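Local coordinates for protein extracellular ligand-binding receptor (Sphaerobacter thermophilus, PDB 4ZPJ) that probably captures a small-molecule ligand outside the cell for uptake by an ABC transporter, and binds zinc ions, at residues A[196-201]-A[234-239]; A[225-230]-A[241-246]. All blocks are in the same frame, centred on the assembly; numbering follows the deposited sequence.

Contact 1 of 2, residues A[196-201]-A[234-239]. With ZN (zinc ion), chain G; ZN (zinc ion), chain F.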
ATOM      1  N   VAL A 196      17.132  -1.589 -15.868  1.00 43.69           N
ATOM      2  CA  VAL A 196      17.432  -2.709 -14.985  1.00 43.92           C
ATOM      3  C   VAL A 196      16.478  -2.690 -13.812  1.00 41.72           C
ATOM      4  O   VAL A 196      16.147  -1.611 -13.264  1.00 43.08           O
ATOM      5  CB  VAL A 196      18.852  -2.622 -14.405  1.00 46.63           C
ATOM      6  CG1 VAL A 196      19.138  -3.741 -13.413  1.00 46.99           C
ATOM      7  CG2 VAL A 196      19.864  -2.718 -15.523  1.00 51.12           C
ATOM      8  N   LEU A 197      16.055  -3.880 -13.402  1.00 40.70           N
ATOM      9  CA  LEU A 197      15.152  -4.029 -12.271  1.00 40.94           C
ATOM     10  C   LEU A 197      15.840  -4.746 -11.126  1.00 41.72           C
ATOM     11  O   LEU A 197      16.587  -5.691 -11.338  1.00 43.59           O
ATOM     12  CB  LEU A 197      13.937  -4.853 -12.676  1.00 41.38           C
ATOM     13  CG  LEU A 197      13.083  -4.424 -13.853  1.00 40.55           C
ATOM     14  CD1 LEU A 197      11.842  -5.310 -13.941  1.00 41.67           C
ATOM     15  CD2 LEU A 197      12.695  -2.973 -13.649  1.00 40.46           C
ATOM     16  N   HIS A 198      15.530  -4.331  -9.914  1.00 40.04           N
ATOM     17  CA  HIS A 198      16.064  -4.953  -8.765  1.00 43.02           C
ATOM     18  C   HIS A 198      15.054  -5.043  -7.662  1.00 41.87           C
ATOM     19  O   HIS A 198      14.321  -4.086  -7.437  1.00 47.43           O
ATOM     20  CB  HIS A 198      17.274  -4.148  -8.287  1.00 44.35           C
ATOM     21  CG  HIS A 198      17.695  -4.479  -6.905  1.00 43.43           C
ATOM     22  ND1 HIS A 198      18.297  -5.672  -6.592  1.00 44.46           N
ATOM     23  CD2 HIS A 198      17.584  -3.789  -5.746  1.00 43.63           C
ATOM     24  CE1 HIS A 198      18.586  -5.687  -5.309  1.00 43.78           C
ATOM     25  NE2 HIS A 198      18.149  -4.566  -4.769  1.00 44.08           N
ATOM     26  N   ALA A 199      14.994  -6.184  -6.980  1.00 41.25           N
ATOM     27  CA  ALA A 199      14.126  -6.331  -5.816  1.00 40.06           C
ATOM     28  C   ALA A 199      14.622  -7.282  -4.794  1.00 41.46           C
ATOM     29  O   ALA A 199      15.393  -8.191  -5.099  1.00 43.57           O
ATOM     30  CB  ALA A 199      12.751  -6.804  -6.239  1.00 39.39           C
ATOM     31  N   ALA A 200      14.107  -7.121  -3.580  1.00 41.91           N
ATOM     32  CA  ALA A 200      14.257  -8.138  -2.561  1.00 46.20           C
ATOM     33  C   ALA A 200      13.579  -9.389  -3.090  1.00 47.11           C
ATOM     34  O   ALA A 200      12.563  -9.299  -3.794  1.00 50.32           O
ATOM     35  CB  ALA A 200      13.591  -7.701  -1.270  1.00 45.19           C
ATOM     36  N   ASP A 201      14.125 -10.537  -2.747  1.00 48.47           N
ATOM     37  CA  ASP A 201      13.696 -11.808  -3.324  1.00 51.35           C
ATOM     38  C   ASP A 201      12.568 -12.400  -2.521  1.00 51.45           C
ATOM     39  O   ASP A 201      12.776 -13.327  -1.704  1.00 53.20           O
ATOM     40  CB  ASP A 201      14.858 -12.810  -3.322  1.00 56.16           C
ATOM     41  CG  ASP A 201      14.611 -14.027  -4.240  1.00 58.75           C
ATOM     42  OD1 ASP A 201      13.463 -14.188  -4.757  1.00 58.58           O
ATOM     43  OD2 ASP A 201      15.591 -14.797  -4.460  1.00 60.47           O
ATOM     44  N   GLN A 234      22.801  -7.511   4.010  1.00 51.19           N
ATOM     45  CA  GLN A 234      23.542  -6.537   4.758  1.00 55.73           C
ATOM     46  C   GLN A 234      24.494  -5.768   3.819  1.00 55.25           C
ATOM     47  O   GLN A 234      24.528  -4.539   3.815  1.00 53.91           O
ATOM     48  CB  GLN A 234      24.354  -7.288   5.805  1.00 63.89           C
ATOM     49  CG  GLN A 234      24.372  -6.606   7.149  1.00 73.22           C
ATOM     50  CD  GLN A 234      23.040  -6.703   7.859  1.00 78.84           C
ATOM     51  OE1 GLN A 234      22.361  -7.728   7.797  1.00 86.56           O
ATOM     52  NE2 GLN A 234      22.659  -5.636   8.534  1.00 83.34           N
ATOM     53  N   ASP A 235      25.255  -6.518   3.022  1.00 55.13           N
ATOM     54  CA  ASP A 235      26.216  -5.961   2.049  1.00 54.48           C
ATOM     55  C   ASP A 235      25.527  -5.976   0.700  1.00 50.68           C
ATOM     56  O   ASP A 235      25.376  -7.030   0.096  1.00 50.33           O
ATOM     57  CB  ASP A 235      27.547  -6.817   1.985  1.00 51.91           C
ATOM     58  CG  ASP A 235      28.660  -6.182   1.058  1.00 52.19           C
ATOM     59  OD1 ASP A 235      28.378  -5.050   0.513  1.00 49.01           O
ATOM     60  OD2 ASP A 235      29.832  -6.785   0.862  1.00 52.16           O
ATOM     61  N   PHE A 236      25.142  -4.813   0.202  1.00 52.10           N
ATOM     62  CA  PHE A 236      24.506  -4.742  -1.144  1.00 53.15           C
ATOM     63  C   PHE A 236      25.574  -4.617  -2.262  1.00 53.90           C
ATOM     64  O   PHE A 236      25.265  -4.805  -3.443  1.00 54.21           O
ATOM     65  CB  PHE A 236      23.424  -3.648  -1.237  1.00 49.35           C
ATOM     66  CG  PHE A 236      22.075  -4.097  -0.740  1.00 50.88           C
ATOM     67  CD1 PHE A 236      21.278  -4.941  -1.504  1.00 51.25           C
ATOM     68  CD2 PHE A 236      21.600  -3.702   0.503  1.00 52.85           C
ATOM     69  CE1 PHE A 236      20.053  -5.386  -1.027  1.00 50.48           C
ATOM     70  CE2 PHE A 236      20.356  -4.130   0.977  1.00 51.44           C
ATOM     71  CZ  PHE A 236      19.586  -4.969   0.215  1.00 49.77           C
ATOM     72  N   GLY A 237      26.811  -4.308  -1.873  1.00 56.37           N
ATOM     73  CA  GLY A 237      28.010  -4.376  -2.776  1.00 59.55           C
ATOM     74  C   GLY A 237      27.885  -5.296  -3.988  1.00 59.32           C
ATOM     75  O   GLY A 237      27.949  -4.851  -5.121  1.00 57.52           O
ATOM     76  N   PRO A 238      27.675  -6.595  -3.757  1.00 63.36           N
ATOM     77  CA  PRO A 238      27.706  -7.498  -4.911  1.00 65.35           C
ATOM     78  C   PRO A 238      26.552  -7.232  -5.851  1.00 62.26           C
ATOM     79  O   PRO A 238      26.750  -7.221  -7.057  1.00 67.11           O
ATOM     80  CB  PRO A 238      27.625  -8.904  -4.270  1.00 66.96           C
ATOM     81  CG  PRO A 238      28.119  -8.698  -2.854  1.00 67.33           C
ATOM     82  CD  PRO A 238      27.531  -7.340  -2.496  1.00 65.99           C
ATOM     83  N   TYR A 239      25.371  -6.967  -5.302  1.00 59.11           N
ATOM     84  CA  TYR A 239      24.173  -6.733  -6.127  1.00 55.99           C
ATOM     85  C   TYR A 239      24.287  -5.413  -6.860  1.00 53.05           C
ATOM     86  O   TYR A 239      23.845  -5.314  -7.970  1.00 53.36           O
ATOM     87  CB  TYR A 239      22.916  -6.810  -5.278  1.00 55.16           C
ATOM     88  CG  TYR A 239      22.909  -8.114  -4.540  1.00 56.69           C
ATOM     89  CD1 TYR A 239      22.539  -9.291  -5.188  1.00 59.20           C
ATOM     90  CD2 TYR A 239      23.382  -8.202  -3.240  1.00 57.91           C
ATOM     91  CE1 TYR A 239      22.614 -10.520  -4.536  1.00 64.14           C
ATOM     92  CE2 TYR A 239      23.466  -9.432  -2.576  1.00 61.89           C
ATOM     93  CZ  TYR A 239      23.075 -10.586  -3.224  1.00 63.54           C
ATOM     94  OH  TYR A 239      23.154 -11.798  -2.582  1.00 67.28           O
TER
HETATM   95 ZN    ZN G 506      12.481 -15.322  -6.013  1.00 72.02          ZN
HETATM   96 ZN    ZN F 505      31.146  -5.845   0.022  0.70 47.27          ZN
HETATM   97  O   HOH W   1      10.996 -16.028  -4.492  1.00 52.27           O
HETATM   98  O   HOH W   2      14.086 -15.422  -7.196  1.00 60.69           O
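His-198 of strand 194-200 meets Phe-236, in the loop that leads into helix 237-246, and Tyr-239 within that helix, against the parallel sheet of an alpha/beta lobe such as periplasmic binding proteins have. The case illustrates how one polar ring can serve a buried interface, since the imidazole gives the largest share of the 80 Å² enclosed here. With CG anti to the backbone N (chi1 164°), the NE2 and CE1 side of the ring is brought against Phe-236 and Tyr-239. The edge of the imidazole is presented to Phe-236, where NE2 of His-198 lies 4.3 Å from CE1 of Phe-236. Tyr-239 contributes its first side-chain carbon, CB, 4.5 Å from CE1 of His-198, while its phenol leads away toward Pro-230. Both imidazole nitrogens are nevertheless satisfied: ND1 is bonded to the carbonyl of Val-227 on the adjoining strand, and NE2 to His-257. Together these bonds would fix the rotation of the ring, on which Phe-266 also stacks.

On the approach to the helix, Asp-235 makes a weak capping bond, Gly-237 N to Asp-235 OD1 at 2.9 Å with an angle of 123°, and its OD2 binds a zinc ion. A second zinc ion is held by His-206 NE2, two waters and OD1 of Asp-201, the last at 2.0 Å.

Contact 2 of 2, residues A[225-230]-A[241-246]. With ZN (zinc ion), chain J.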
ATOM      1  N   ASP A 225      17.842  -6.610 -17.557  1.00 56.81           N
ATOM      2  CA  ASP A 225      18.161  -7.646 -16.533  1.00 56.77           C
ATOM      3  C   ASP A 225      17.339  -7.438 -15.291  1.00 54.06           C
ATOM      4  O   ASP A 225      16.858  -6.340 -15.072  1.00 50.55           O
ATOM      5  CB  ASP A 225      19.658  -7.648 -16.122  1.00 62.85           C
ATOM      6  CG  ASP A 225      20.143  -9.041 -15.580  1.00 67.48           C
ATOM      7  OD1 ASP A 225      19.272  -9.856 -15.231  1.00 73.09           O
ATOM      8  OD2 ASP A 225      21.373  -9.343 -15.517  1.00 71.93           O
ATOM      9  N   GLU A 226      17.169  -8.508 -14.506  1.00 54.87           N
ATOM     10  CA  GLU A 226      16.557  -8.473 -13.171  1.00 54.32           C
ATOM     11  C   GLU A 226      17.603  -8.978 -12.194  1.00 55.39           C
ATOM     12  O   GLU A 226      18.193 -10.030 -12.406  1.00 54.11           O
ATOM     13  CB  GLU A 226      15.339  -9.401 -13.083  1.00 59.13           C
ATOM     14  CG  GLU A 226      14.247  -9.186 -14.141  1.00 63.88           C
ATOM     15  CD  GLU A 226      12.972 -10.024 -13.897  1.00 70.42           C
ATOM     16  OE1 GLU A 226      12.035  -9.940 -14.736  1.00 71.98           O
ATOM     17  OE2 GLU A 226      12.882 -10.778 -12.888  1.00 72.62           O
ATOM     18  N   VAL A 227      17.834  -8.217 -11.132  1.00 53.49           N
ATOM     19  CA  VAL A 227      18.726  -8.603 -10.078  1.00 51.82           C
ATOM     20  C   VAL A 227      17.969  -8.656  -8.747  1.00 52.56           C
ATOM     21  O   VAL A 227      17.381  -7.675  -8.236  1.00 50.30           O
ATOM     22  CB  VAL A 227      19.921  -7.640  -9.941  1.00 54.36           C
ATOM     23  CG1 VAL A 227      20.892  -8.133  -8.857  1.00 53.49           C
ATOM     24  CG2 VAL A 227      20.667  -7.505 -11.261  1.00 55.42           C
ATOM     25  N   VAL A 228      18.053  -9.805  -8.144  1.00 51.41           N
ATOM     26  CA  VAL A 228      17.369 -10.060  -6.932  1.00 54.33           C
ATOM     27  C   VAL A 228      18.374 -10.280  -5.786  1.00 55.75           C
ATOM     28  O   VAL A 228      19.484 -10.783  -5.999  1.00 59.33           O
ATOM     29  CB  VAL A 228      16.439 -11.218  -7.218  1.00 60.11           C
ATOM     30  CG1 VAL A 228      16.517 -12.273  -6.158  1.00 64.68           C
ATOM     31  CG2 VAL A 228      15.028 -10.660  -7.444  1.00 61.53           C
ATOM     32  N   ALA A 229      17.993  -9.849  -4.582  1.00 54.20           N
ATOM     33  CA  ALA A 229      18.839  -9.954  -3.397  1.00 54.16           C
ATOM     34  C   ALA A 229      18.041 -10.577  -2.266  1.00 52.02           C
ATOM     35  O   ALA A 229      16.894 -10.210  -2.121  1.00 49.90           O
ATOM     36  CB  ALA A 229      19.314  -8.571  -2.999  1.00 54.41           C
ATOM     37  N   PRO A 230      18.627 -11.535  -1.483  1.00 51.43           N
ATOM     38  CA  PRO A 230      17.780 -12.143  -0.435  1.00 50.90           C
ATOM     39  C   PRO A 230      17.236 -11.134   0.554  1.00 50.13           C
ATOM     40  O   PRO A 230      17.859 -10.102   0.813  1.00 47.47           O
ATOM     41  CB  PRO A 230      18.726 -13.092   0.309  1.00 53.21           C
ATOM     42  CG  PRO A 230      19.895 -13.310  -0.607  1.00 55.41           C
ATOM     43  CD  PRO A 230      19.997 -12.072  -1.475  1.00 52.16           C
ATOM     44  N   GLN A 241      27.200  -4.066  -7.773  1.00 59.73           N
ATOM     45  CA  GLN A 241      28.111  -4.346  -8.866  1.00 64.15           C
ATOM     46  C   GLN A 241      27.334  -4.991 -10.040  1.00 60.23           C
ATOM     47  O   GLN A 241      27.458  -4.539 -11.168  1.00 58.38           O
ATOM     48  CB  GLN A 241      29.366  -5.117  -8.377  1.00 71.32           C
ATOM     49  CG  GLN A 241      30.436  -4.146  -7.834  1.00 76.69           C
ATOM     50  CD  GLN A 241      31.686  -4.790  -7.213  1.00 84.77           C
ATOM     51  OE1 GLN A 241      32.563  -4.081  -6.695  1.00 83.66           O
ATOM     52  NE2 GLN A 241      31.788  -6.127  -7.282  1.00 88.67           N
ATOM     53  N   ARG A 242      26.472  -5.963  -9.779  1.00 60.24           N
ATOM     54  CA  ARG A 242      25.723  -6.577 -10.876  1.00 63.33           C
ATOM     55  C   ARG A 242      24.823  -5.575 -11.557  1.00 62.36           C
ATOM     56  O   ARG A 242      24.695  -5.571 -12.799  1.00 63.51           O
ATOM     57  CB  ARG A 242      24.912  -7.783 -10.411  1.00 70.35           C
ATOM     58  CG  ARG A 242      25.767  -8.812  -9.669  1.00 82.19           C
ATOM     59  CD  ARG A 242      25.129 -10.192  -9.528  1.00 92.59           C
ATOM     60  NE  ARG A 242      25.679 -10.908  -8.365  1.00102.77           N
ATOM     61  CZ  ARG A 242      25.297 -12.118  -7.940  1.00113.28           C
ATOM     62  NH1 ARG A 242      25.888 -12.655  -6.866  1.00118.09           N
ATOM     63  NH2 ARG A 242      24.344 -12.801  -8.575  1.00113.79           N
ATOM     64  N   ILE A 243      24.198  -4.705 -10.765  1.00 55.78           N
ATOM     65  CA  ILE A 243      23.363  -3.680 -11.342  1.00 52.74           C
ATOM     66  C   ILE A 243      24.226  -2.794 -12.209  1.00 53.09           C
ATOM     67  O   ILE A 243      23.835  -2.506 -13.326  1.00 52.62           O
ATOM     68  CB  ILE A 243      22.629  -2.837 -10.280  1.00 50.41           C
ATOM     69  CG1 ILE A 243      21.573  -3.699  -9.573  1.00 49.11           C
ATOM     70  CG2 ILE A 243      22.030  -1.584 -10.911  1.00 49.01           C
ATOM     71  CD1 ILE A 243      21.084  -3.146  -8.247  1.00 47.71           C
ATOM     72  N   GLU A 244      25.383  -2.373 -11.717  1.00 55.67           N
ATOM     73  CA  GLU A 244      26.251  -1.500 -12.492  1.00 61.40           C
ATOM     74  C   GLU A 244      26.489  -2.079 -13.863  1.00 61.13           C
ATOM     75  O   GLU A 244      26.495  -1.368 -14.859  1.00 62.80           O
ATOM     76  CB  GLU A 244      27.644  -1.305 -11.848  1.00 70.42           C
ATOM     77  CG  GLU A 244      28.309  -0.015 -12.364  1.00 77.11           C
ATOM     78  CD  GLU A 244      29.807   0.041 -12.244  1.00 83.82           C
ATOM     79  OE1 GLU A 244      30.399  -0.856 -11.603  1.00 91.49           O
ATOM     80  OE2 GLU A 244      30.396   1.020 -12.770  1.00 91.29           O
ATOM     81  N   GLN A 245      26.752  -3.368 -13.900  1.00 61.95           N
ATOM     82  CA  GLN A 245      27.177  -4.009 -15.140  1.00 64.64           C
ATOM     83  C   GLN A 245      26.046  -4.118 -16.124  1.00 62.49           C
ATOM     84  O   GLN A 245      26.218  -3.872 -17.295  1.00 61.14           O
ATOM     85  CB  GLN A 245      27.642  -5.413 -14.860  1.00 67.77           C
ATOM     86  CG  GLN A 245      29.126  -5.662 -15.053  1.00 72.17           C
ATOM     87  CD  GLN A 245      29.377  -7.147 -14.968  1.00 75.05           C
ATOM     88  OE1 GLN A 245      28.421  -7.910 -14.757  1.00 72.24           O
ATOM     89  NE2 GLN A 245      30.641  -7.579 -15.111  1.00 76.94           N
ATOM     90  N   ALA A 246      24.884  -4.540 -15.646  1.00 61.16           N
ATOM     91  CA  ALA A 246      23.717  -4.568 -16.485  1.00 59.01           C
ATOM     92  C   ALA A 246      23.446  -3.160 -17.030  1.00 58.42           C
ATOM     93  O   ALA A 246      23.125  -2.988 -18.221  1.00 57.45           O
ATOM     94  CB  ALA A 246      22.533  -5.095 -15.725  1.00 58.24           C
TER
HETATM   95 ZN    ZN J 509      31.796   0.124 -10.632  1.00 82.13          ZN
HETATM   96  O   HOH W   3      31.282   2.272  -9.394  1.00 47.95           O
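Val-227 supplies the apolar heart of this contact, setting its two methyls against two successive residues of helix 237-246. CG2 of Val-227 packs on CG1 of Ile-243 at 4.3 Å, and CG1 of Val-227 lies equally far from CB of Arg-242, touching the base of that long side chain. A chi1 of -177°, which sets CG1 opposite the backbone N, aims one methyl at each of these two residues. One helical turn on from Arg-242, the methyl of Ala-246 comes within 3.9 Å of Asp-225 CB, so the aspartate takes part through its aliphatic carbon.

Polar groups work around these carbons. OD1 of Asp-225 accepts a weak, bent bond from the next backbone nitrogen, Glu-226 N. CB of Glu-226 is directed away from the helix, and its OE1 forms a salt bridge with Arg-213 of helix 203-218. Metal binding is confined to the helix: Glu-244 OE1 holds a zinc ion at 2.0 Å, with a water as a further ligand.

Strand 225-229 and helix 241-246 run almost exactly antiparallel, at 176°, with their axes 9.1 Å apart. Such a pairing is typical of the strand and returning helix of a beta-alpha-beta crossover in a parallel alpha/beta lobe.

In the fold
From the N terminus, the chain runs up strand 194-200, comes back through helix 203-218 and runs along strand 222-229, parallel to the first and at the edge of the sheet. It then turns into helix 237-246, whose beginning closes the long loop of contact 1 and whose later turns close the shorter one of contact 2. The two closures cross, because their segments alternate, and they share this helix. Laid over both neighbouring strands, it leads on to strand 252-256, on the far side of strand 194-200. The contacts also meet directly: Leu-197 O lies 2.8 Å from Val-227 N, a probable hydrogen bond joining the two strands beneath the helix.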